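PDB 4NAR: putative uronate isomerase from Thermotoga maritima, which is of unproven function but belongs to the lactate racemase N-terminal domain family and may act as a lactate racemase-like isomerase. Local coordinates for residues E277-V282 / G415-Y420; H310-H315 / A378-E383. All blocks are in the same frame, centred on the assembly; numbering follows the deposited sequence.

Contact 1 (E277-V282 / G415-Y420)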
ATOM      1  N   GLU A 277       6.954   9.314 -10.817  1.00 22.50           N
ATOM      2  CA  GLU A 277       7.678  10.000  -9.751  1.00 24.06           C
ATOM      3  C   GLU A 277       7.226   9.570  -8.341  1.00 27.36           C
ATOM      4  O   GLU A 277       8.016   9.616  -7.391  1.00 32.42           O
ATOM      5  CB  GLU A 277       7.478  11.520  -9.922  1.00 43.81           C
ATOM      6  CG  GLU A 277       8.547  12.425  -9.268  1.00 71.95           C
ATOM      7  CD  GLU A 277       7.992  13.368  -8.187  1.00 87.09           C
ATOM      8  OE1 GLU A 277       8.337  13.179  -6.993  1.00 91.31           O
ATOM      9  OE2 GLU A 277       7.231  14.306  -8.530  1.00 90.34           O
ATOM     10  N   GLU A 278       5.960   9.167  -8.211  1.00 20.17           N
ATOM     11  CA  GLU A 278       5.368   8.842  -6.910  1.00 24.21           C
ATOM     12  C   GLU A 278       6.025   7.620  -6.243  1.00 29.64           C
ATOM     13  O   GLU A 278       6.038   7.504  -5.014  1.00 25.29           O
ATOM     14  CB  GLU A 278       3.855   8.615  -7.034  1.00 21.38           C
ATOM     15  CG  GLU A 278       3.474   7.370  -7.831  1.00 28.61           C
ATOM     16  CD  GLU A 278       3.205   7.675  -9.302  1.00 38.62           C
ATOM     17  OE1 GLU A 278       3.629   8.757  -9.793  1.00 33.07           O
ATOM     18  OE2 GLU A 278       2.560   6.826  -9.968  1.00 41.29           O
ATOM     19  N   TYR A 279       6.555   6.707  -7.051  1.00 30.94           N
ATOM     20  CA  TYR A 279       7.274   5.568  -6.498  1.00 26.49           C
ATOM     21  C   TYR A 279       8.760   5.910  -6.362  1.00 30.56           C
ATOM     22  O   TYR A 279       9.494   6.014  -7.335  1.00 34.30           O
ATOM     23  CB  TYR A 279       7.032   4.304  -7.316  1.00 22.11           C
ATOM     24  CG  TYR A 279       5.577   3.870  -7.325  1.00 29.63           C
ATOM     25  CD1 TYR A 279       4.766   4.041  -6.204  1.00 31.20           C
ATOM     26  CD2 TYR A 279       5.008   3.289  -8.459  1.00 32.60           C
ATOM     27  CE1 TYR A 279       3.430   3.643  -6.210  1.00 28.98           C
ATOM     28  CE2 TYR A 279       3.676   2.883  -8.478  1.00 34.79           C
ATOM     29  CZ  TYR A 279       2.890   3.067  -7.350  1.00 35.32           C
ATOM     30  OH  TYR A 279       1.569   2.669  -7.359  1.00 34.09           O
ATOM     31  N   ASP A 280       9.175   6.069  -5.114  1.00 38.39           N
ATOM     32  CA  ASP A 280      10.405   6.754  -4.742  1.00 36.19           C
ATOM     33  C   ASP A 280      11.622   5.822  -4.727  1.00 28.96           C
ATOM     34  O   ASP A 280      12.782   6.258  -4.742  1.00 24.14           O
ATOM     35  CB  ASP A 280      10.195   7.307  -3.323  1.00 35.49           C
ATOM     36  CG  ASP A 280      10.508   8.760  -3.228  1.00 40.78           C
ATOM     37  OD1 ASP A 280      10.820   9.334  -4.284  1.00 52.76           O
ATOM     38  OD2 ASP A 280      10.446   9.337  -2.116  1.00 47.14           O
ATOM     39  N   GLU A 281      11.337   4.531  -4.656  1.00 22.10           N
ATOM     40  CA  GLU A 281      12.349   3.558  -4.305  1.00 26.43           C
ATOM     41  C   GLU A 281      11.787   2.210  -4.683  1.00 23.84           C
ATOM     42  O   GLU A 281      10.589   2.099  -5.000  1.00 18.23           O
ATOM     43  CB  GLU A 281      12.599   3.606  -2.799  1.00 34.17           C
ATOM     44  CG  GLU A 281      11.364   3.238  -1.998  1.00 41.52           C
ATOM     45  CD  GLU A 281      11.302   3.897  -0.622  1.00 52.61           C
ATOM     46  OE1 GLU A 281      12.181   4.733  -0.305  1.00 52.23           O
ATOM     47  OE2 GLU A 281      10.355   3.582   0.143  1.00 64.08           O
ATOM     48  N   VAL A 282      12.640   1.189  -4.653  1.00 22.53           N
ATOM     49  CA  VAL A 282      12.242  -0.151  -5.097  1.00 21.95           C
ATOM     50  C   VAL A 282      11.053  -0.702  -4.290  1.00 26.18           C
ATOM     51  O   VAL A 282      10.165  -1.373  -4.845  1.00 29.76           O
ATOM     52  CB  VAL A 282      13.431  -1.124  -5.069  1.00 23.49           C
ATOM     53  CG1 VAL A 282      13.008  -2.492  -5.566  1.00 19.70           C
ATOM     54  CG2 VAL A 282      14.578  -0.568  -5.935  1.00 27.94           C
ATOM     55  N   GLY A 415       2.722   2.606 -14.828  1.00 22.72           N
ATOM     56  CA  GLY A 415       3.230   1.338 -14.346  1.00 20.87           C
ATOM     57  C   GLY A 415       2.873   1.007 -12.909  1.00 26.12           C
ATOM     58  O   GLY A 415       2.797   1.894 -12.036  1.00 21.60           O
ATOM     59  N   GLY A 416       2.668  -0.285 -12.663  1.00 23.40           N
ATOM     60  CA  GLY A 416       2.433  -0.782 -11.321  1.00 18.11           C
ATOM     61  C   GLY A 416       1.053  -0.474 -10.769  1.00 19.25           C
ATOM     62  O   GLY A 416       0.805  -0.685  -9.583  1.00 31.27           O
ATOM     63  N   LYS A 417       0.159   0.030 -11.617  1.00 19.98           N
ATOM     64  CA  LYS A 417      -1.177   0.418 -11.169  1.00 27.50           C
ATOM     65  C   LYS A 417      -2.196  -0.706 -11.370  1.00 28.39           C
ATOM     66  O   LYS A 417      -2.782  -1.197 -10.408  1.00 28.76           O
ATOM     67  CB  LYS A 417      -1.638   1.707 -11.866  1.00 30.88           C
ATOM     68  CG  LYS A 417      -0.770   2.955 -11.561  1.00 31.14           C
ATOM     69  CD  LYS A 417      -0.726   3.246 -10.064  1.00 30.99           C
ATOM     70  CE  LYS A 417       0.387   4.235  -9.717  1.00 33.83           C
ATOM     71  NZ  LYS A 417       0.169   5.625 -10.201  1.00 32.26           N
ATOM     72  N   TYR A 418      -2.384  -1.119 -12.622  1.00 29.33           N
ATOM     73  CA  TYR A 418      -3.384  -2.135 -12.980  1.00 23.89           C
ATOM     74  C   TYR A 418      -2.926  -3.576 -12.779  1.00 17.79           C
ATOM     75  O   TYR A 418      -1.758  -3.892 -13.014  1.00 18.93           O
ATOM     76  CB  TYR A 418      -3.826  -1.939 -14.433  1.00 23.80           C
ATOM     77  CG  TYR A 418      -4.642  -0.692 -14.574  1.00 27.38           C
ATOM     78  CD1 TYR A 418      -4.026   0.547 -14.647  1.00 29.64           C
ATOM     79  CD2 TYR A 418      -6.036  -0.737 -14.566  1.00 36.36           C
ATOM     80  CE1 TYR A 418      -4.768   1.712 -14.742  1.00 28.69           C
ATOM     81  CE2 TYR A 418      -6.794   0.428 -14.663  1.00 35.62           C
ATOM     82  CZ  TYR A 418      -6.149   1.652 -14.750  1.00 31.98           C
ATOM     83  OH  TYR A 418      -6.874   2.823 -14.839  1.00 29.02           O
ATOM     84  N   LEU A 419      -3.859  -4.433 -12.349  1.00 24.07           N
ATOM     85  CA  LEU A 419      -3.632  -5.877 -12.234  1.00 19.07           C
ATOM     86  C   LEU A 419      -3.847  -6.505 -13.611  1.00 27.55           C
ATOM     87  O   LEU A 419      -4.870  -6.257 -14.264  1.00 32.80           O
ATOM     88  CB  LEU A 419      -4.645  -6.494 -11.275  1.00 17.59           C
ATOM     89  CG  LEU A 419      -4.268  -7.617 -10.311  1.00 20.54           C
ATOM     90  CD1 LEU A 419      -5.504  -8.489 -10.042  1.00 23.23           C
ATOM     91  CD2 LEU A 419      -3.084  -8.445 -10.783  1.00 17.99           C
ATOM     92  N   TYR A 420      -2.892  -7.311 -14.061  1.00 27.12           N
ATOM     93  CA  TYR A 420      -3.041  -8.002 -15.336  1.00 21.66           C
ATOM     94  C   TYR A 420      -3.551  -9.433 -15.163  1.00 26.38           C
ATOM     95  O   TYR A 420      -3.180 -10.124 -14.205  1.00 28.58           O
ATOM     96  CB  TYR A 420      -1.729  -7.950 -16.124  1.00 24.48           C
ATOM     97  CG  TYR A 420      -1.591  -6.633 -16.839  1.00 27.53           C
ATOM     98  CD1 TYR A 420      -1.178  -5.486 -16.160  1.00 26.19           C
ATOM     99  CD2 TYR A 420      -1.924  -6.519 -18.178  1.00 22.72           C
ATOM    100  CE1 TYR A 420      -1.076  -4.268 -16.810  1.00 25.49           C
ATOM    101  CE2 TYR A 420      -1.821  -5.311 -18.837  1.00 29.45           C
ATOM    102  CZ  TYR A 420      -1.405  -4.187 -18.155  1.00 28.18           C
ATOM    103  OH  TYR A 420      -1.317  -2.988 -18.826  1.00 29.95           O
TER
HETATM  104  O   HOH W   1       3.874   4.645 -12.099  1.00 29.36           O
HETATM  105  O   HOH W   2      -1.221   1.041  -7.555  1.00 27.06           O
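Tyr-279 and Gly-416 mark the nearest approach of two backbones that stay well apart, their CA atoms 9.3 Å from each other, so side chains and water do the bridging. Residues 277-282 form an irregular loop, while 415-420 turn through two glycines before entering a strand at Leu-419. The positive phi of Gly-416 (74°) favours glycine by itself, and a CB there would point at the loop, close to CE2 of Tyr-279.

Lys-417 carries its side of the contact. Bends at chi2 and chi4 bring its end back to the loop, where NZ forms a salt bridge with OE2 of Glu-278 at 2.7 Å. The ammonium meets that oxygen on the anti side, 33° out of the carboxylate plane, and the two side chains come from opposite directions. The same lysine passes the hydroxyl end of Tyr-279, its CE 3.1 Å from the Tyr-279 OH and oblique to the ring. Glu-278 CG lies over one face of that ring, toward the rim, and Gly-415 O sits at the ring edge, 3.8 Å from Tyr-279 CE2. Two waters complete the bridge. One donates to Gly-415 O at 3.0 Å and weakly to Glu-278 OE2; the other lies 3.2 Å from Tyr-279 OH and donates weakly to Gly-416 O.

Lys-417 NZ has a second carboxylate in Glu-227, so its charge is probably shared between two acids, and the lysine ties the loop after strand 268-274 to strand 217-227 of the large mixed sheet. The glycine turn follows strand 409-412 and is held to the end of strand 268-274 through Gln-273 and Val-274. Beyond it, strand 419-422 pairs in parallel with strand 261-264.

Contact 2 (H310-H315 / A378-E383); sequences HIKRFH and ATSIPE
Ile-381 packs against Ile-311 and Phe-314 in the tight part of this contact, where the backbones come within 4.8 Å between the CA atoms of Lys-312 and Ile-381. Ile-381 runs alongside the turning chain, its CG1 3.7 Å from CA of Lys-312, and its CD1 lies 4.1 Å from CG2 of Ile-311 and over one face of the Phe-314 ring. Val-282, from the short helix 282-285, touches both Ile-381 and Phe-314 and adds to the cluster.

Thr-379 packs its CB against CB of Ile-311 at 4.1 Å, and its OG1 accepts from Ile-381 N at 2.9 Å in an ST turn. A valine here would probably leave Ile-381 N without the OG1 acceptor and let the turn shift, disturbing the seat of the isoleucine.

Short polar bonds mark the outer margin. Ser-380 N donates to Ile-311 O at 2.9 Å through a bent N-H...O angle of 135°. With chi1 at 52°, Ser-380 OG lies above the Ile-311 carbonyl plane, 2.7 Å from Ile-311 O; Pro-309 O is also its hydrogen-bond partner, so the hydroxyl sits between two carbonyls.

The solvent side is looser: exposed Lys-312 brushes Ser-380 OG with its CB, then its chain leads away from the partner segment. Arg-313 also points away from 378-383, but is held by salt bridges to Glu-281 and Asp-280.

Strands 302-308 and 373-379 are parallel neighbours, and the chain between them passes through helices. The contact therefore joins the loops that follow the C-terminal ends of adjacent strands, an arrangement found in parallel alpha/beta sheets, with the ST turn leading to the N-cap Pro-382 of helix 383-388.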
ATOM      1  N   HIS A 310      14.749   7.700 -12.081  1.00 35.31           N
ATOM      2  CA  HIS A 310      14.957   8.592 -10.946  1.00 38.72           C
ATOM      3  C   HIS A 310      15.316   7.839  -9.656  1.00 33.36           C
ATOM      4  O   HIS A 310      15.847   8.423  -8.715  1.00 31.25           O
ATOM      5  CB  HIS A 310      13.693   9.436 -10.723  1.00 46.02           C
ATOM      6  CG  HIS A 310      12.431   8.626 -10.670  1.00 59.76           C
ATOM      7  ND1 HIS A 310      11.873   8.031 -11.795  1.00 58.08           N
ATOM      8  CD2 HIS A 310      11.612   8.293  -9.638  1.00 65.77           C
ATOM      9  CE1 HIS A 310      10.774   7.391 -11.456  1.00 64.75           C
ATOM     10  NE2 HIS A 310      10.590   7.528 -10.146  1.00 62.93           N
ATOM     11  N   ILE A 311      15.012   6.549  -9.608  1.00 28.71           N
ATOM     12  CA  ILE A 311      15.182   5.789  -8.376  1.00 27.33           C
ATOM     13  C   ILE A 311      16.652   5.444  -8.125  1.00 34.36           C
ATOM     14  O   ILE A 311      17.373   5.031  -9.051  1.00 35.93           O
ATOM     15  CB  ILE A 311      14.320   4.509  -8.384  1.00 24.42           C
ATOM     16  CG1 ILE A 311      12.835   4.880  -8.310  1.00 23.61           C
ATOM     17  CG2 ILE A 311      14.695   3.565  -7.222  1.00 22.90           C
ATOM     18  CD1 ILE A 311      11.911   3.674  -8.275  1.00 17.69           C
ATOM     19  N   LYS A 312      17.085   5.614  -6.874  1.00 29.86           N
ATOM     20  CA  LYS A 312      18.475   5.342  -6.510  1.00 34.65           C
ATOM     21  C   LYS A 312      18.626   4.601  -5.168  1.00 26.30           C
ATOM     22  O   LYS A 312      19.739   4.472  -4.648  1.00 29.29           O
ATOM     23  CB  LYS A 312      19.305   6.644  -6.538  1.00 34.14           C
ATOM     24  CG  LYS A 312      18.570   7.869  -5.999  1.00 35.91           C
ATOM     25  CD  LYS A 312      19.400   9.156  -6.165  1.00 50.39           C
ATOM     26  CE  LYS A 312      18.747  10.358  -5.445  1.00 58.04           C
ATOM     27  NZ  LYS A 312      19.543  10.847  -4.263  1.00 59.33           N
ATOM     28  N   ARG A 313      17.516   4.103  -4.621  1.00 22.47           N
ATOM     29  CA  ARG A 313      17.553   3.360  -3.355  1.00 26.88           C
ATOM     30  C   ARG A 313      16.474   2.263  -3.292  1.00 22.40           C
ATOM     31  O   ARG A 313      15.539   2.243  -4.099  1.00 25.15           O
ATOM     32  CB  ARG A 313      17.390   4.316  -2.174  1.00 28.20           C
ATOM     33  CG  ARG A 313      15.927   4.654  -1.914  1.00 43.06           C
ATOM     34  CD  ARG A 313      15.802   5.940  -1.130  1.00 51.80           C
ATOM     35  NE  ARG A 313      14.414   6.251  -0.783  1.00 52.67           N
ATOM     36  CZ  ARG A 313      13.800   7.399  -1.080  1.00 47.72           C
ATOM     37  NH1 ARG A 313      14.448   8.347  -1.756  1.00 45.14           N
ATOM     38  NH2 ARG A 313      12.532   7.596  -0.707  1.00 39.47           N
ATOM     39  N   PHE A 314      16.611   1.347  -2.339  1.00 22.24           N
ATOM     40  CA  PHE A 314      15.641   0.273  -2.190  1.00 24.59           C
ATOM     41  C   PHE A 314      14.567   0.639  -1.170  1.00 27.18           C
ATOM     42  O   PHE A 314      13.378   0.335  -1.366  1.00 24.79           O
ATOM     43  CB  PHE A 314      16.333  -1.031  -1.795  1.00 24.07           C
ATOM     44  CG  PHE A 314      17.273  -1.542  -2.840  1.00 21.34           C
ATOM     45  CD1 PHE A 314      16.814  -2.397  -3.847  1.00 21.38           C
ATOM     46  CD2 PHE A 314      18.609  -1.139  -2.846  1.00 21.22           C
ATOM     47  CE1 PHE A 314      17.683  -2.853  -4.844  1.00 24.91           C
ATOM     48  CE2 PHE A 314      19.491  -1.596  -3.825  1.00 21.91           C
ATOM     49  CZ  PHE A 314      19.027  -2.452  -4.828  1.00 28.35           C
ATOM     50  N   HIS A 315      14.993   1.268  -0.079  1.00 22.60           N
ATOM     51  CA  HIS A 315      14.070   1.744   0.952  1.00 27.66           C
ATOM     52  C   HIS A 315      14.669   3.032   1.500  1.00 25.18           C
ATOM     53  O   HIS A 315      15.889   3.204   1.433  1.00 21.55           O
ATOM     54  CB  HIS A 315      13.919   0.698   2.067  1.00 13.03           C
ATOM     55  CG  HIS A 315      12.690   0.878   2.908  1.00 29.41           C
ATOM     56  ND1 HIS A 315      12.599   1.821   3.916  1.00 33.63           N
ATOM     57  CD2 HIS A 315      11.499   0.226   2.898  1.00 26.55           C
ATOM     58  CE1 HIS A 315      11.406   1.742   4.483  1.00 31.89           C
ATOM     59  NE2 HIS A 315      10.720   0.780   3.885  1.00 21.72           N
ATOM     60  N   ALA A 378      15.700  -0.798 -14.382  1.00 24.07           N
ATOM     61  CA  ALA A 378      16.173   0.259 -15.278  1.00 24.56           C
ATOM     62  C   ALA A 378      16.053   1.605 -14.558  1.00 24.73           C
ATOM     63  O   ALA A 378      15.141   2.396 -14.821  1.00 19.95           O
ATOM     64  CB  ALA A 378      15.387   0.263 -16.588  1.00 21.80           C
ATOM     65  N   THR A 379      16.977   1.836 -13.627  1.00 24.10           N
ATOM     66  CA  THR A 379      16.914   2.959 -12.705  1.00 16.69           C
ATOM     67  C   THR A 379      18.308   3.580 -12.594  1.00 25.39           C
ATOM     68  O   THR A 379      19.214   3.202 -13.342  1.00 23.99           O
ATOM     69  CB  THR A 379      16.437   2.494 -11.298  1.00 28.75           C
ATOM     70  OG1 THR A 379      17.544   1.993 -10.538  1.00 32.18           O
ATOM     71  CG2 THR A 379      15.381   1.392 -11.393  1.00 24.77           C
ATOM     72  N   SER A 380      18.498   4.526 -11.676  1.00 22.27           N
ATOM     73  CA  SER A 380      19.839   5.083 -11.497  1.00 32.46           C
ATOM     74  C   SER A 380      20.632   4.334 -10.423  1.00 33.14           C
ATOM     75  O   SER A 380      21.687   4.794  -9.970  1.00 36.89           O
ATOM     76  CB  SER A 380      19.827   6.603 -11.261  1.00 25.88           C
ATOM     77  OG  SER A 380      18.944   6.946 -10.220  1.00 43.69           O
ATOM     78  N   ILE A 381      20.119   3.168 -10.037  1.00 26.08           N
ATOM     79  CA  ILE A 381      20.900   2.204  -9.269  1.00 25.11           C
ATOM     80  C   ILE A 381      21.893   1.535 -10.235  1.00 26.67           C
ATOM     81  O   ILE A 381      21.486   1.026 -11.299  1.00 28.47           O
ATOM     82  CB  ILE A 381      19.978   1.164  -8.597  1.00 29.59           C
ATOM     83  CG1 ILE A 381      19.036   1.880  -7.620  1.00 28.16           C
ATOM     84  CG2 ILE A 381      20.797   0.059  -7.905  1.00 25.71           C
ATOM     85  CD1 ILE A 381      17.904   1.046  -7.110  1.00 23.90           C
ATOM     86  N   PRO A 382      23.200   1.564  -9.900  1.00 27.37           N
ATOM     87  CA  PRO A 382      24.182   1.036 -10.862  1.00 28.82           C
ATOM     88  C   PRO A 382      24.020  -0.458 -11.118  1.00 30.92           C
ATOM     89  O   PRO A 382      23.517  -1.207 -10.254  1.00 25.50           O
ATOM     90  CB  PRO A 382      25.534   1.318 -10.189  1.00 21.95           C
ATOM     91  CG  PRO A 382      25.270   2.512  -9.336  1.00 25.70           C
ATOM     92  CD  PRO A 382      23.849   2.313  -8.810  1.00 22.13           C
ATOM     93  N   GLU A 383      24.451  -0.877 -12.305  1.00 26.71           N
ATOM     94  CA  GLU A 383      24.399  -2.281 -12.697  1.00 29.45           C
ATOM     95  C   GLU A 383      24.994  -3.223 -11.637  1.00 23.43           C
ATOM     96  O   GLU A 383      24.393  -4.237 -11.289  1.00 23.90           O
ATOM     97  CB  GLU A 383      25.097  -2.499 -14.046  1.00 23.53           C
ATOM     98  CG  GLU A 383      25.246  -3.976 -14.411  1.00 34.93           C
ATOM     99  CD  GLU A 383      25.746  -4.195 -15.842  1.00 52.23           C
ATOM    100  OE1 GLU A 383      26.243  -3.217 -16.462  1.00 55.52           O
ATOM    101  OE2 GLU A 383      25.633  -5.347 -16.341  1.00 57.19           O
TER

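Overall arrangement
Contact 1 is the more buried, about 11 Å from the chain centre to its own centre against about 20 Å for contact 2, which is partly open to solvent. The inner contact relies on a salt bridge and water across separated backbones, whereas the outer one combines direct backbone bonding with an apolar cluster. Both use loops following strands of the same five-stranded parallel sheet, but contact 1 also reaches the large mixed sheet. They meet where Arg-313 of 310-315 forms salt bridges with Glu-281 and Asp-280 of 277-282, its NE lying 2.7 Å from Glu-281 OE1. Along the sequence, both segments of contact 2 fall between those of contact 1.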